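Local structure of sulfatase (Bacteroides fragilis CAG:558, 6USS) at residues V264-D269 against E285-A290; L388-V393 against I405-L410; N125-N130 against G498-S503; L326-G331 against N429-D434; P219-Y224 against E233-E238. The protein probably hydrolyses aryl sulfate esters as a calcium-dependent sulfatase of a gut bacterium, captured here as a variant altered at a catalytic residue. The protein carries 1 engineered substitution. All coordinates share one frame; numbering follows the deposited sequence.

Contact 1 (V264-D269 against E285-A290); sequences VPIDKD and EAAYAA
Ile-266 sits at the centre of an inverse gamma turn and pushes its side chain onto helix 283-308 at Ala-287 and Tyr-288, in the alpha/beta sulfatase domain. This loop leaves the central sheet after strand 253-258. The close packing is all here. With CG1 beside its own backbone N (chi1 -48°), Ile-266 has CG2 anti to that N and aimed at the helix, where it lies 3.6 Å from Ala-287 C and 3.7 Å from Ala-287 CB. The other branch goes to the Tyr-288 ring: CD1 meets the ring edge near its plane, 4.2 Å from CD1 of the tyrosine. At the far end of the side chain Tyr-288 OH bonds to Asp-48, and Arg-333 makes a cation-pi contact with the ring; the side chain lies about 6 Å from that of Asp-43, a calcium ligand. Moving along the loop, the fit slackens. Lys-268 gives Ala-287 only the flank of its chain, CG to CB at 4.1 Å, and runs on through the exposed side to Tyr-273. Asp-267 turns its carboxylate off the helix to Tyr-198. In place of direct polar bonds, one water ties loop to helix: it donates to Asp-267 O at 2.7 Å and to Ala-287 O at 2.8 Å, and accepts from Asp-269 N at 2.9 Å.

Contact 2 (L388-V393 against I405-L410); sequences LEMAQV and ISFIPL
Ser-406 OG donates to Glu-389 OE1 at 2.7 Å, arriving 45° above the carboxylate plane. The acid gets there on a stretched chain, CG anti to the backbone N (chi1 174°), and on the way it runs alongside Ile-408 in the opposite sense: Glu-389 CG is 3.8 Å from Ile-408 CG1, and OE2 is 3.3 Å from CG2. On the buried flank, Met-390 CG touches Ile-408 CD1 at 4.3 Å, and the methionine methyl approaches the Phe-407 ring. One shell out, Ser-406 OG also accepts from Ile-408 N at 3.3 Å, an ST turn just ahead of helix 408-412, whose N-cap position is Phe-407. On helix 383-390, Ser-386 OG takes a hydrogen bond from Phe-407 N, and Phe-383 meets the Phe-407 ring edge to face, so one helix grips the start of the other. Met-390 reaches beneath to strand 315-321. Because the serine hydroxyl donates a hydrogen bond to a carboxylate while accepting one from a backbone N-H, each bond probably strengthens the other.

Contact 3 (N125-N130 against G498-S503); sequences NVADWN and GGQRPS
Gln-500 lays its chain against Ala-127 and presents its amide to the backbone of Asp-128 and Trp-129. CB of the glutamine is 3.5 Å from CB of Ala-127. From there the chain extends until NE2 donates to Asp-128 O at 3.0 Å, fairly straight (162°). That oxygen lies in the amide plane of Gln-500, yet the donor stands above the carbonyl plane, well off either lone pair. OE1 is turned to Trp-129 CA, 3.4 Å away; the indole itself swings off to bond Asp-118 through NE1. At the other end Asn-125 and Ser-503 form a hydrogen-bonded pair of an antiparallel bridge. Asn-125 N donates to Ser-503 O at 2.8 Å. In return, Ser-503 N reaches Asn-125 O at 3.0 Å. The bridge stitches the chain that follows helix 480-496, which ends in a Schellman motif at Gly-498, onto the N-terminal sulfatase domain. Both side chains of the pair project on one face, where Asn-125 CB lies 3.8 Å from Ser-503 OG.

Contact 4 (L326-G331 against N429-D434); sequences LSSEPG and NHWGND
Ser-328 and Asn-433 mark the closest approach of two irregular loops, their CA atoms 6.5 Å apart. Trp-431 extends with CG anti to its backbone N (chi1 -163°) and offers the rim of its six-membered ring: Ser-328 OG lies in the ring plane, 3.3 Å from CZ3, and Leu-326 CD1 also comes in at the edge, 3.9 Å from CH2. Asn-433 packs against the serine methylene, OD1 3.3 Å and CB 3.7 Å from Ser-328 CB. Further out, Glu-329 crosses the asparagine at about a right angle, the carboxylate and amide planes 51° apart. Leu-326 also leans on Val-264, and Arg-119 holds Trp-431 O. The loop after strand 315-321 thus meets the one after strand 422-427 beside the calcium site, where the Trp-431 side chain lies about 9 Å from the bound calcium. As built, Glu-329 OE2 and Asn-433 OD1 stand 3.1 Å apart, two acceptors with no bond between them. Contact here therefore rests on van der Waals packing round the indole edge and the serine, while two acceptors so close probably repel each other a little.

Contact 5 (P219-Y224 against E233-E238); sequences PGLDKY and EALTLE
Tyr-224 spreads one face of its ring over the methyl of Ala-234, a CH-pi contact with CB 3.9 Å from the ring centroid and only 10° off the normal. Against the opposite face, offset toward the rim, lies CG of Lys-223, so the ring is held between its own neighbour and the helix. Its hydroxyl then donates to Glu-238 OE2 at 2.5 Å, a short bond that uses the anti lone pair. The carboxylate stands steeply to the ring, 77° between planes, and its chain bends at chi2 to bring the group to the ring edge. These residues join a 3-10 turn, 222-224, in which Tyr-224 N bonds Leu-221 O, to helix 231-247 not far along the chain: a local clasp at the rim of the sulfatase domain. Ala-234, Leu-237 and Glu-238 all point at the turn. Leu-221 fills the side nearer the protein interior, CD1 at 4.1 Å from Ala-234 CB and 4.0 Å from Leu-235 CD2, crossing Leu-235 at about a right angle. On the more exposed side, Lys-223 comes to Glu-238 from the opposite direction in a long salt bridge, NZ to OE2 3.7 Å. Lys-241, further along the helix, also forms a salt bridge with OE2, the oxygen that takes the tyrosine hydroxyl.

Contacts 1 and 2 are buried, contacts 3 and 5 partly so, and contact 4 lies at the surface. Contact 1 is apolar with a water bridge, contact 2 sets a single side-chain bond beside packing, contact 3 is mostly backbone and amide bonding, and contact 5 mixes CH-pi with charge. Contact 4 has none of that polar grip. Helix 283-308 supplies one side of contact 1 and also packs on Glu-233 and Thr-236 of contact 5. Contact 4 touches two others: Leu-326 packs on Val-264 of contact 1, and Asn-429 and His-430 pack on Val-126 of contact 3. Contact 2 touches none of the others; contact 3, about 16 Å away between nearest atoms, comes nearest.

Contact 1 (V264-D269 against E285-A290)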
# COMPACT_ATOMS: atom_id res chain seq x y z
N VAL A 264 -28.11 1.19 -3.76
CA VAL A 264 -29.13 1.42 -2.73
C VAL A 264 -28.43 1.57 -1.38
O VAL A 264 -27.28 1.13 -1.23
CB VAL A 264 -30.19 0.31 -2.70
CG1 VAL A 264 -31.01 0.34 -4.00
CG2 VAL A 264 -29.58 -1.08 -2.40
N PRO A 265 -29.07 2.22 -0.38
CA PRO A 265 -30.39 2.85 -0.45
C PRO A 265 -30.33 4.17 -1.21
O PRO A 265 -29.29 4.84 -1.19
CB PRO A 265 -30.74 3.08 1.01
CG PRO A 265 -29.41 3.36 1.64
CD PRO A 265 -28.43 2.45 0.93
N ILE A 266 -31.42 4.56 -1.87
CA ILE A 266 -31.41 5.74 -2.75
C ILE A 266 -31.73 6.94 -1.86
O ILE A 266 -32.85 7.44 -1.80
CB ILE A 266 -32.39 5.59 -3.92
CG1 ILE A 266 -32.23 4.23 -4.60
CG2 ILE A 266 -32.23 6.74 -4.92
CD1 ILE A 266 -30.81 3.94 -5.11
N ASP A 267 -30.70 7.43 -1.15
CA ASP A 267 -30.86 8.63 -0.33
C ASP A 267 -31.05 9.86 -1.21
O ASP A 267 -30.57 9.92 -2.35
CB ASP A 267 -29.64 8.83 0.56
CG ASP A 267 -29.56 7.83 1.71
OD1 ASP A 267 -30.63 7.41 2.21
OD2 ASP A 267 -28.44 7.46 2.11
N LYS A 268 -31.74 10.86 -0.67
CA LYS A 268 -32.00 12.08 -1.43
C LYS A 268 -30.81 13.03 -1.34
O LYS A 268 -30.31 13.32 -0.25
CB LYS A 268 -33.25 12.80 -0.91
CG LYS A 268 -34.56 12.17 -1.36
CD LYS A 268 -35.61 12.26 -0.28
CE LYS A 268 -36.67 11.18 -0.46
NZ LYS A 268 -37.89 11.81 -1.03
N ASP A 269 -30.36 13.50 -2.50
CA ASP A 269 -29.33 14.53 -2.59
C ASP A 269 -30.05 15.85 -2.78
O ASP A 269 -30.56 16.15 -3.87
CB ASP A 269 -28.37 14.22 -3.74
CG ASP A 269 -27.14 15.12 -3.75
OD1 ASP A 269 -27.16 16.20 -3.11
OD2 ASP A 269 -26.15 14.74 -4.40
N GLU A 285 -38.22 8.23 -8.23
CA GLU A 285 -37.46 8.50 -9.45
C GLU A 285 -36.69 9.82 -9.35
O GLU A 285 -35.60 9.94 -9.92
CB GLU A 285 -38.39 8.48 -10.67
CG GLU A 285 -39.02 7.11 -10.98
CD GLU A 285 -38.01 5.98 -11.17
OE1 GLU A 285 -37.32 5.95 -12.22
OE2 GLU A 285 -37.89 5.12 -10.26
N ALA A 286 -37.21 10.81 -8.62
CA ALA A 286 -36.44 12.03 -8.41
C ALA A 286 -35.17 11.75 -7.60
O ALA A 286 -34.12 12.33 -7.88
CB ALA A 286 -37.29 13.10 -7.73
N ALA A 287 -35.25 10.86 -6.61
CA ALA A 287 -34.04 10.51 -5.87
C ALA A 287 -33.04 9.74 -6.75
O ALA A 287 -31.83 9.96 -6.66
CB ALA A 287 -34.38 9.70 -4.62
N TYR A 288 -33.53 8.85 -7.62
CA TYR A 288 -32.62 8.16 -8.52
C TYR A 288 -31.93 9.15 -9.45
O TYR A 288 -30.70 9.17 -9.55
CB TYR A 288 -33.36 7.08 -9.32
CG TYR A 288 -32.47 5.96 -9.88
CD1 TYR A 288 -31.80 5.07 -9.03
CD2 TYR A 288 -32.33 5.78 -11.25
CE1 TYR A 288 -31.00 4.04 -9.54
CE2 TYR A 288 -31.53 4.76 -11.77
CZ TYR A 288 -30.87 3.90 -10.91
OH TYR A 288 -30.08 2.89 -11.43
N ALA A 289 -32.72 10.00 -10.11
CA ALA A 289 -32.16 11.03 -10.99
C ALA A 289 -31.11 11.87 -10.29
O ALA A 289 -30.09 12.24 -10.89
CB ALA A 289 -33.28 11.92 -11.52
N ALA A 290 -31.34 12.18 -9.01
CA ALA A 290 -30.41 13.00 -8.25
C ALA A 290 -29.11 12.25 -7.98
O ALA A 290 -28.02 12.84 -8.01
CB ALA A 290 -31.07 13.48 -6.96
O HOH W 1 -30.62 11.42 -4.55

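Contact 2 (L388-V393 against I405-L410)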
# COMPACT_ATOMS: atom_id res chain seq x y z
N LEU A 388 -3.30 -2.06 -19.33
CA LEU A 388 -1.86 -2.29 -19.36
C LEU A 388 -1.24 -1.85 -20.68
O LEU A 388 -0.11 -1.32 -20.70
CB LEU A 388 -1.58 -3.77 -19.09
CG LEU A 388 -2.03 -4.20 -17.69
CD1 LEU A 388 -1.83 -5.68 -17.48
CD2 LEU A 388 -1.34 -3.38 -16.60
N GLU A 389 -1.95 -2.05 -21.79
CA GLU A 389 -1.46 -1.62 -23.10
C GLU A 389 -1.49 -0.10 -23.22
O GLU A 389 -0.59 0.50 -23.81
CB GLU A 389 -2.28 -2.27 -24.21
CG GLU A 389 -1.95 -1.77 -25.62
CD GLU A 389 -2.56 -2.65 -26.72
OE1 GLU A 389 -3.23 -3.67 -26.38
OE2 GLU A 389 -2.36 -2.33 -27.92
N MET A 390 -2.54 0.53 -22.68
CA MET A 390 -2.57 1.98 -22.67
C MET A 390 -1.38 2.53 -21.91
O MET A 390 -0.83 3.58 -22.26
CB MET A 390 -3.87 2.48 -22.03
CG MET A 390 -5.09 2.40 -22.91
SD MET A 390 -6.54 2.49 -21.84
CE MET A 390 -7.87 2.71 -23.00
N ALA A 391 -0.99 1.84 -20.84
CA ALA A 391 0.14 2.25 -20.01
C ALA A 391 1.48 1.83 -20.59
O ALA A 391 2.52 2.08 -19.97
CB ALA A 391 -0.03 1.68 -18.60
N GLN A 392 1.47 1.22 -21.78
CA GLN A 392 2.69 0.82 -22.47
C GLN A 392 3.49 -0.16 -21.62
O GLN A 392 4.72 -0.15 -21.63
CB GLN A 392 3.54 2.03 -22.85
CG GLN A 392 2.78 3.08 -23.63
CD GLN A 392 3.61 4.32 -23.85
OE1 GLN A 392 4.84 4.29 -23.75
NE2 GLN A 392 2.95 5.44 -24.13
N VAL A 393 2.78 -0.99 -20.86
CA VAL A 393 3.39 -2.14 -20.21
C VAL A 393 3.52 -3.22 -21.28
O VAL A 393 2.66 -4.11 -21.40
CB VAL A 393 2.55 -2.61 -19.01
CG1 VAL A 393 3.28 -3.70 -18.22
CG2 VAL A 393 2.26 -1.42 -18.10
N ILE A 405 -9.44 -9.67 -23.71
CA ILE A 405 -8.83 -9.39 -25.00
C ILE A 405 -8.78 -7.87 -25.16
O ILE A 405 -9.81 -7.20 -25.04
CB ILE A 405 -9.61 -10.02 -26.17
CG1 ILE A 405 -9.77 -11.53 -25.99
CG2 ILE A 405 -8.91 -9.75 -27.47
CD1 ILE A 405 -8.45 -12.28 -26.02
N SER A 406 -7.59 -7.34 -25.44
CA SER A 406 -7.44 -5.90 -25.59
C SER A 406 -8.43 -5.34 -26.61
O SER A 406 -8.63 -5.93 -27.68
CB SER A 406 -6.02 -5.57 -26.01
OG SER A 406 -5.87 -4.17 -26.03
N PHE A 407 -9.09 -4.24 -26.26
CA PHE A 407 -9.94 -3.54 -27.20
C PHE A 407 -9.26 -2.29 -27.75
O PHE A 407 -9.93 -1.46 -28.38
CB PHE A 407 -11.30 -3.18 -26.58
CG PHE A 407 -11.24 -2.52 -25.22
CD1 PHE A 407 -10.88 -1.18 -25.08
CD2 PHE A 407 -11.62 -3.22 -24.07
CE1 PHE A 407 -10.84 -0.56 -23.82
CE2 PHE A 407 -11.59 -2.60 -22.80
CZ PHE A 407 -11.20 -1.26 -22.68
N ILE A 408 -7.96 -2.15 -27.53
CA ILE A 408 -7.19 -1.05 -28.12
C ILE A 408 -7.38 -1.05 -29.64
O ILE A 408 -7.45 0.04 -30.24
CB ILE A 408 -5.70 -1.14 -27.73
CG1 ILE A 408 -5.43 -0.52 -26.36
CG2 ILE A 408 -4.84 -0.34 -28.68
CD1 ILE A 408 -6.43 -0.85 -25.30
N PRO A 409 -7.47 -2.20 -30.32
CA PRO A 409 -7.77 -2.15 -31.76
C PRO A 409 -9.12 -1.53 -32.08
O PRO A 409 -9.28 -1.01 -33.19
CB PRO A 409 -7.69 -3.62 -32.21
CG PRO A 409 -6.72 -4.21 -31.29
CD PRO A 409 -6.95 -3.53 -29.94
N LEU A 410 -10.09 -1.56 -31.17
CA LEU A 410 -11.32 -0.81 -31.41
C LEU A 410 -11.10 0.67 -31.20
O LEU A 410 -11.64 1.50 -31.94
CB LEU A 410 -12.44 -1.32 -30.51
CG LEU A 410 -12.77 -2.80 -30.68
CD1 LEU A 410 -13.65 -3.31 -29.54
CD2 LEU A 410 -13.42 -3.03 -32.03

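Contact 3 (N125-N130 against G498-S503)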
# COMPACT_ATOMS: atom_id res chain seq x y z
N ASN A 125 -28.45 -26.68 -4.63
CA ASN A 125 -27.30 -26.10 -3.94
C ASN A 125 -26.48 -25.31 -4.94
O ASN A 125 -26.27 -25.76 -6.06
CB ASN A 125 -26.42 -27.18 -3.33
CG ASN A 125 -27.13 -27.95 -2.26
OD1 ASN A 125 -27.48 -27.39 -1.22
ND2 ASN A 125 -27.38 -29.23 -2.52
N VAL A 126 -26.03 -24.13 -4.53
CA VAL A 126 -25.22 -23.30 -5.42
C VAL A 126 -23.84 -23.93 -5.56
O VAL A 126 -23.48 -24.85 -4.81
CB VAL A 126 -25.13 -21.85 -4.90
CG1 VAL A 126 -26.51 -21.20 -4.92
CG2 VAL A 126 -24.58 -21.84 -3.51
N ALA A 127 -23.05 -23.45 -6.53
CA ALA A 127 -21.67 -23.89 -6.66
C ALA A 127 -20.90 -23.60 -5.38
O ALA A 127 -21.25 -22.70 -4.61
CB ALA A 127 -20.99 -23.20 -7.83
N ASP A 128 -19.84 -24.38 -5.15
CA ASP A 128 -18.93 -24.09 -4.03
C ASP A 128 -17.98 -23.00 -4.51
O ASP A 128 -16.80 -23.24 -4.80
CB ASP A 128 -18.19 -25.34 -3.58
CG ASP A 128 -17.30 -25.08 -2.38
OD1 ASP A 128 -17.35 -23.98 -1.79
OD2 ASP A 128 -16.52 -26.00 -2.04
N TRP A 129 -18.51 -21.79 -4.58
CA TRP A 129 -17.85 -20.67 -5.24
C TRP A 129 -16.95 -19.91 -4.25
O TRP A 129 -16.89 -20.20 -3.06
CB TRP A 129 -18.90 -19.78 -5.90
CG TRP A 129 -19.84 -19.05 -4.96
CD1 TRP A 129 -20.96 -19.55 -4.34
CD2 TRP A 129 -19.74 -17.67 -4.57
NE1 TRP A 129 -21.56 -18.55 -3.58
CE2 TRP A 129 -20.84 -17.39 -3.72
CE3 TRP A 129 -18.84 -16.64 -4.87
CZ2 TRP A 129 -21.05 -16.13 -3.16
CZ3 TRP A 129 -19.06 -15.38 -4.31
CH2 TRP A 129 -20.15 -15.14 -3.46
N ASN A 130 -16.21 -18.93 -4.78
CA ASN A 130 -15.12 -18.28 -4.04
C ASN A 130 -15.64 -17.08 -3.25
O ASN A 130 -15.34 -15.92 -3.54
CB ASN A 130 -14.00 -17.87 -5.00
CG ASN A 130 -13.06 -19.01 -5.31
OD1 ASN A 130 -12.84 -19.88 -4.47
ND2 ASN A 130 -12.51 -19.03 -6.51
N GLY A 498 -12.59 -24.45 -15.79
CA GLY A 498 -12.93 -24.90 -14.45
C GLY A 498 -14.14 -24.22 -13.84
O GLY A 498 -14.22 -24.08 -12.62
N GLY A 499 -15.08 -23.78 -14.67
CA GLY A 499 -16.30 -23.17 -14.16
C GLY A 499 -17.13 -24.16 -13.35
O GLY A 499 -16.88 -25.37 -13.31
N GLN A 500 -18.14 -23.62 -12.69
CA GLN A 500 -18.90 -24.39 -11.73
C GLN A 500 -20.39 -24.36 -12.05
O GLN A 500 -20.86 -23.63 -12.93
CB GLN A 500 -18.66 -23.89 -10.31
CG GLN A 500 -17.23 -23.99 -9.86
CD GLN A 500 -17.06 -23.47 -8.46
OE1 GLN A 500 -17.42 -22.31 -8.17
NE2 GLN A 500 -16.56 -24.32 -7.56
N ARG A 501 -21.14 -25.15 -11.30
CA ARG A 501 -22.53 -25.37 -11.61
C ARG A 501 -23.23 -25.73 -10.32
O ARG A 501 -22.59 -26.23 -9.38
CB ARG A 501 -22.68 -26.50 -12.65
CG ARG A 501 -22.29 -27.86 -12.08
CD ARG A 501 -21.55 -28.79 -13.06
NE ARG A 501 -22.46 -29.62 -13.83
CZ ARG A 501 -22.17 -30.84 -14.28
NH1 ARG A 501 -20.99 -31.39 -14.05
NH2 ARG A 501 -23.08 -31.50 -14.98
N PRO A 502 -24.53 -25.46 -10.22
CA PRO A 502 -25.30 -25.92 -9.06
C PRO A 502 -25.55 -27.42 -9.16
O PRO A 502 -25.34 -28.04 -10.21
CB PRO A 502 -26.62 -25.14 -9.16
CG PRO A 502 -26.44 -24.17 -10.30
CD PRO A 502 -25.35 -24.71 -11.17
N SER A 503 -26.03 -27.98 -8.06
CA SER A 503 -26.47 -29.37 -8.03
C SER A 503 -27.88 -29.45 -7.47
O SER A 503 -28.34 -28.56 -6.74
CB SER A 503 -25.50 -30.24 -7.22
OG SER A 503 -25.55 -29.90 -5.85
O HOH W 2 -19.88 -26.70 -7.30

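Contact 4 (L326-G331 against N429-D434)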
# COMPACT_ATOMS: atom_id res chain seq x y z
N LEU A 326 -30.78 -1.51 -10.86
CA LEU A 326 -31.68 -2.34 -10.07
C LEU A 326 -33.12 -2.17 -10.55
O LEU A 326 -33.70 -1.09 -10.44
CB LEU A 326 -31.56 -1.98 -8.59
CG LEU A 326 -32.47 -2.72 -7.61
CD1 LEU A 326 -32.06 -4.16 -7.53
CD2 LEU A 326 -32.36 -2.08 -6.24
N SER A 327 -33.70 -3.25 -11.10
CA SER A 327 -35.07 -3.22 -11.59
C SER A 327 -35.94 -4.28 -10.94
O SER A 327 -37.05 -4.54 -11.43
CB SER A 327 -35.10 -3.38 -13.11
OG SER A 327 -34.26 -4.44 -13.51
N SER A 328 -35.49 -4.87 -9.82
CA SER A 328 -36.18 -5.94 -9.11
C SER A 328 -37.08 -5.44 -7.99
O SER A 328 -37.88 -6.23 -7.47
CB SER A 328 -35.19 -6.88 -8.42
OG SER A 328 -34.04 -7.12 -9.19
N GLU A 329 -36.94 -4.19 -7.57
CA GLU A 329 -37.44 -3.78 -6.26
C GLU A 329 -38.36 -2.57 -6.36
O GLU A 329 -37.88 -1.44 -6.56
CB GLU A 329 -36.26 -3.50 -5.33
CG GLU A 329 -35.49 -4.77 -4.99
CD GLU A 329 -34.51 -4.60 -3.85
OE1 GLU A 329 -34.24 -3.43 -3.47
OE2 GLU A 329 -34.00 -5.63 -3.33
N PRO A 330 -39.68 -2.75 -6.18
CA PRO A 330 -40.60 -1.62 -6.35
C PRO A 330 -40.52 -0.59 -5.23
O PRO A 330 -40.97 0.54 -5.42
CB PRO A 330 -41.98 -2.28 -6.39
CG PRO A 330 -41.72 -3.78 -6.43
CD PRO A 330 -40.38 -3.99 -5.84
N GLY A 331 -39.98 -0.96 -4.07
CA GLY A 331 -39.72 0.01 -3.03
C GLY A 331 -38.63 1.02 -3.34
O GLY A 331 -38.50 2.02 -2.63
N ASN A 429 -25.53 -19.48 -8.97
CA ASN A 429 -25.75 -18.92 -7.65
C ASN A 429 -27.22 -18.56 -7.48
O ASN A 429 -28.03 -18.70 -8.40
CB ASN A 429 -24.88 -17.68 -7.45
CG ASN A 429 -23.42 -18.03 -7.39
OD1 ASN A 429 -22.77 -18.20 -8.42
ND2 ASN A 429 -22.90 -18.16 -6.17
N HIS A 430 -27.57 -18.06 -6.30
CA HIS A 430 -28.95 -17.64 -6.02
C HIS A 430 -28.91 -16.21 -5.48
O HIS A 430 -28.61 -15.99 -4.30
CB HIS A 430 -29.63 -18.59 -5.04
CG HIS A 430 -31.13 -18.60 -5.14
ND1 HIS A 430 -31.93 -19.30 -4.27
CD2 HIS A 430 -31.97 -17.99 -6.02
CE1 HIS A 430 -33.20 -19.12 -4.60
NE2 HIS A 430 -33.25 -18.33 -5.66
N TRP A 431 -29.22 -15.24 -6.35
CA TRP A 431 -29.35 -13.85 -5.95
C TRP A 431 -30.62 -13.65 -5.13
O TRP A 431 -31.48 -14.53 -5.02
CB TRP A 431 -29.34 -12.94 -7.17
CG TRP A 431 -29.07 -11.53 -6.83
CD1 TRP A 431 -28.04 -11.05 -6.06
CD2 TRP A 431 -29.81 -10.38 -7.26
NE1 TRP A 431 -28.11 -9.68 -5.98
CE2 TRP A 431 -29.18 -9.24 -6.70
CE3 TRP A 431 -30.96 -10.20 -8.06
CZ2 TRP A 431 -29.66 -7.95 -6.91
CZ3 TRP A 431 -31.43 -8.92 -8.26
CH2 TRP A 431 -30.78 -7.81 -7.69
N GLY A 432 -30.75 -12.45 -4.57
CA GLY A 432 -31.77 -12.25 -3.55
C GLY A 432 -33.17 -12.07 -4.08
O GLY A 432 -34.12 -12.19 -3.31
N ASN A 433 -33.33 -11.78 -5.38
CA ASN A 433 -34.62 -11.46 -5.98
C ASN A 433 -34.90 -12.37 -7.18
O ASN A 433 -33.99 -12.92 -7.80
CB ASN A 433 -34.67 -10.00 -6.44
CG ASN A 433 -34.49 -9.02 -5.29
OD1 ASN A 433 -34.10 -7.86 -5.50
ND2 ASN A 433 -34.77 -9.47 -4.08
N ASP A 434 -36.18 -12.50 -7.51
CA ASP A 434 -36.60 -13.11 -8.76
C ASP A 434 -36.95 -12.05 -9.80
O ASP A 434 -37.32 -10.91 -9.47
CB ASP A 434 -37.80 -14.03 -8.54
CG ASP A 434 -37.53 -15.10 -7.53
OD1 ASP A 434 -36.54 -15.87 -7.68
OD2 ASP A 434 -38.32 -15.17 -6.58

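Contact 5 (P219-Y224 against E233-E238)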
# COMPACT_ATOMS: atom_id res chain seq x y z
N PRO A 219 -15.54 3.96 5.31
CA PRO A 219 -14.37 4.41 6.07
C PRO A 219 -13.63 5.50 5.30
O PRO A 219 -13.89 5.76 4.12
CB PRO A 219 -13.53 3.14 6.19
CG PRO A 219 -13.87 2.35 4.95
CD PRO A 219 -15.26 2.74 4.51
N GLY A 220 -12.72 6.17 6.00
CA GLY A 220 -11.83 7.10 5.33
C GLY A 220 -12.38 8.48 5.06
O GLY A 220 -11.74 9.25 4.33
N LEU A 221 -13.54 8.85 5.63
CA LEU A 221 -14.14 10.15 5.37
C LEU A 221 -14.57 10.81 6.68
O LEU A 221 -15.59 11.51 6.74
CB LEU A 221 -15.33 10.02 4.42
CG LEU A 221 -15.00 9.38 3.07
CD1 LEU A 221 -16.27 9.09 2.31
CD2 LEU A 221 -14.04 10.27 2.25
N ASP A 222 -13.78 10.60 7.74
CA ASP A 222 -14.18 11.01 9.07
C ASP A 222 -14.36 12.52 9.16
O ASP A 222 -15.28 13.00 9.85
CB ASP A 222 -13.16 10.51 10.10
CG ASP A 222 -13.12 8.96 10.24
OD1 ASP A 222 -13.48 8.21 9.30
OD2 ASP A 222 -12.71 8.48 11.33
N LYS A 223 -13.54 13.30 8.45
CA LYS A 223 -13.66 14.75 8.54
C LYS A 223 -14.94 15.30 7.89
O LYS A 223 -15.23 16.49 8.07
CB LYS A 223 -12.44 15.45 7.94
CG LYS A 223 -12.30 15.32 6.41
CD LYS A 223 -11.24 16.28 5.85
CE LYS A 223 -10.40 15.65 4.71
NZ LYS A 223 -9.24 14.75 5.12
N TYR A 224 -15.69 14.49 7.15
CA TYR A 224 -16.95 14.95 6.58
C TYR A 224 -18.14 14.60 7.45
O TYR A 224 -19.27 14.97 7.11
CB TYR A 224 -17.15 14.38 5.17
CG TYR A 224 -16.06 14.76 4.21
CD1 TYR A 224 -16.10 15.97 3.52
CD2 TYR A 224 -14.97 13.92 3.99
CE1 TYR A 224 -15.10 16.33 2.64
CE2 TYR A 224 -13.96 14.28 3.11
CZ TYR A 224 -14.03 15.49 2.44
OH TYR A 224 -13.03 15.87 1.56
N GLU A 233 -19.77 13.54 -3.28
CA GLU A 233 -19.01 14.78 -3.20
C GLU A 233 -17.74 14.58 -2.39
O GLU A 233 -16.64 14.98 -2.81
CB GLU A 233 -19.87 15.90 -2.60
CG GLU A 233 -19.24 17.30 -2.57
CD GLU A 233 -18.80 17.81 -3.95
OE1 GLU A 233 -19.45 17.47 -4.97
OE2 GLU A 233 -17.79 18.54 -4.02
N ALA A 234 -17.87 13.93 -1.22
CA ALA A 234 -16.70 13.64 -0.40
C ALA A 234 -15.66 12.85 -1.18
O ALA A 234 -14.46 13.13 -1.10
CB ALA A 234 -17.11 12.87 0.86
N LEU A 235 -16.11 11.84 -1.93
CA LEU A 235 -15.18 11.03 -2.70
C LEU A 235 -14.45 11.87 -3.73
O LEU A 235 -13.24 11.71 -3.93
CB LEU A 235 -15.92 9.87 -3.36
CG LEU A 235 -16.48 8.80 -2.41
CD1 LEU A 235 -17.15 7.66 -3.17
CD2 LEU A 235 -15.35 8.28 -1.52
N THR A 236 -15.17 12.78 -4.40
CA THR A 236 -14.55 13.63 -5.40
C THR A 236 -13.51 14.57 -4.78
O THR A 236 -12.42 14.76 -5.34
CB THR A 236 -15.62 14.43 -6.15
OG1 THR A 236 -16.65 13.54 -6.57
CG2 THR A 236 -15.01 15.11 -7.36
N LEU A 237 -13.81 15.16 -3.62
CA LEU A 237 -12.86 16.09 -3.02
C LEU A 237 -11.59 15.37 -2.56
O LEU A 237 -10.49 15.92 -2.69
CB LEU A 237 -13.50 16.85 -1.87
CG LEU A 237 -14.65 17.75 -2.32
CD1 LEU A 237 -15.56 18.03 -1.12
CD2 LEU A 237 -14.13 19.04 -2.96
N GLU A 238 -11.72 14.15 -2.02
CA GLU A 238 -10.52 13.42 -1.64
C GLU A 238 -9.76 12.91 -2.85
O GLU A 238 -8.53 12.84 -2.84
CB GLU A 238 -10.87 12.26 -0.70
CG GLU A 238 -11.48 12.73 0.60
CD GLU A 238 -10.50 13.52 1.49
OE1 GLU A 238 -9.44 12.97 1.87
OE2 GLU A 238 -10.80 14.70 1.80